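Local coordinates for major exported protein (Pseudomonas aeruginosa, PDB 3HE1) that is a secreted component of the type VI secretion system, probably stacking as hexameric rings into the tube that such machines expel, at residues 97-100 and 101-105. Numbering follows the deposited sequence.
Sequences DKAS and PLLLA
Ala-99 and Leu-103 meet one helical turn apart, just inside an N-cap that starts helix 100-109, the helix flanking the β-barrel of the Hcp fold. The cap is Asp-97: with CG set between backbone N and carbonyl carbon (chi1 66°), its carboxylate reaches forward along the chain, over the turn, and OD1 takes the N-H of Ser-100 at 2.8 Å, nearly along its C-O axis. A short acidic side chain suits this position, since it can reach an N-H of the first turn and its charge probably favours the positive end of the helix dipole. Lys-94 forms a salt bridge with the same OD1, while the hydroxyl of Ser-100 is hydrogen-bonded to Glu-164. Pro-101, lacking an N-H, costs the first turn no donor; its CD sits 3.2 Å from Asp-97 O, and Pro-101 CD lies 3.3 Å from Ser-100 CB, a closeness that comes with the link between the two residues. On another face of the helix, Leu-103 has CG anti to its carbonyl carbon (chi1 -64°), which brings CD1 alongside Ala-99 CB at 4.0 Å; the small methyl accepts this neighbour, and beyond it the leucine packs on Ile-142 and Ile-145 of strand 140-149. Pro-101 and Leu-104 instead contribute to the interface within the six-chain assembly, against Thr-182 and Trp-175 of a neighbouring subunit. Leu-104 also continues the helical pattern: its N-H reaches Ser-100 O at 3.2 Å, fairly straight at 162° but somewhat tilted from the carbonyl plane, and its CD1 methyl rests 3.3 Å from that same oxygen.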
loop_
_atom_site.group_PDB
_atom_site.type_symbol
_atom_site.label_atom_id
_atom_site.label_comp_id
_atom_site.label_asym_id
_atom_site.label_seq_id
_atom_site.Cartn_x
_atom_site.Cartn_y
_atom_site.Cartn_z
ATOM N N ASP A 97 6.850 16.042 -23.758
ATOM C CA ASP A 97 7.709 16.176 -24.946
ATOM C C ASP A 97 7.081 16.961 -26.111
ATOM O O ASP A 97 6.047 17.604 -25.949
ATOM C CB ASP A 97 8.170 14.796 -25.431
ATOM C CG ASP A 97 7.019 13.943 -25.950
ATOM O OD1 ASP A 97 5.898 14.483 -26.124
ATOM O OD2 ASP A 97 7.242 12.730 -26.179
ATOM N N LYS A 98 7.721 16.896 -27.281
ATOM C CA LYS A 98 7.244 17.594 -28.472
ATOM C C LYS A 98 5.869 17.105 -28.954
ATOM O O LYS A 98 5.051 17.892 -29.430
ATOM C CB LYS A 98 8.267 17.468 -29.599
ATOM C CG LYS A 98 7.712 17.830 -30.993
ATOM C CD LYS A 98 8.827 17.783 -32.043
ATOM C CE LYS A 98 8.413 18.391 -33.375
ATOM N NZ LYS A 98 9.585 18.489 -34.304
ATOM N N ALA A 99 5.625 15.804 -28.817
ATOM C CA ALA A 99 4.357 15.189 -29.207
ATOM C C ALA A 99 3.217 15.593 -28.289
ATOM O O ALA A 99 2.080 15.711 -28.729
ATOM C CB ALA A 99 4.503 13.663 -29.196
ATOM N N SER A 100 3.540 15.791 -27.012
ATOM C CA SER A 100 2.545 15.887 -25.954
ATOM C C SER A 100 1.434 16.887 -26.235
ATOM O O SER A 100 0.262 16.567 -26.043
ATOM C CB SER A 100 3.214 16.230 -24.622
ATOM O OG SER A 100 4.119 15.223 -24.235
ATOM N N PRO A 101 1.796 18.110 -26.667
ATOM C CA PRO A 101 0.743 19.088 -26.961
ATOM C C PRO A 101 -0.050 18.621 -28.163
ATOM O O PRO A 101 -1.231 18.942 -28.299
ATOM C CB PRO A 101 1.525 20.363 -27.296
ATOM C CG PRO A 101 2.897 20.147 -26.702
ATOM C CD PRO A 101 3.139 18.681 -26.859
ATOM N N LEU A 102 0.599 17.837 -29.017
ATOM C CA LEU A 102 -0.060 17.294 -30.194
ATOM C C LEU A 102 -1.065 16.228 -29.800
ATOM O O LEU A 102 -2.208 16.255 -30.262
ATOM C CB LEU A 102 0.977 16.756 -31.193
ATOM C CG LEU A 102 2.025 17.798 -31.650
ATOM C CD1 LEU A 102 3.012 17.249 -32.692
ATOM C CD2 LEU A 102 1.362 19.076 -32.173
ATOM N N LEU A 103 -0.647 15.311 -28.925
ATOM C CA LEU A 103 -1.494 14.201 -28.478
ATOM C C LEU A 103 -2.775 14.685 -27.848
ATOM O O LEU A 103 -3.830 14.079 -28.037
ATOM C CB LEU A 103 -0.748 13.315 -27.501
ATOM C CG LEU A 103 0.439 12.669 -28.197
ATOM C CD1 LEU A 103 1.437 12.144 -27.191
ATOM C CD2 LEU A 103 -0.082 11.565 -29.077
ATOM N N LEU A 104 -2.675 15.775 -27.091
ATOM C CA LEU A 104 -3.853 16.400 -26.508
ATOM C C LEU A 104 -4.737 16.918 -27.627
ATOM O O LEU A 104 -5.944 16.678 -27.639
ATOM C CB LEU A 104 -3.465 17.527 -25.553
ATOM C CG LEU A 104 -2.770 16.980 -24.304
ATOM C CD1 LEU A 104 -1.726 17.944 -23.753
ATOM C CD2 LEU A 104 -3.791 16.586 -23.245
ATOM N N ALA A 105 -4.140 17.614 -28.585
ATOM C CA ALA A 105 -4.925 18.079 -29.713
ATOM C C ALA A 105 -5.675 16.872 -30.251
ATOM O O ALA A 105 -6.892 16.913 -30.416
ATOM C CB ALA A 105 -4.039 18.695 -30.781
#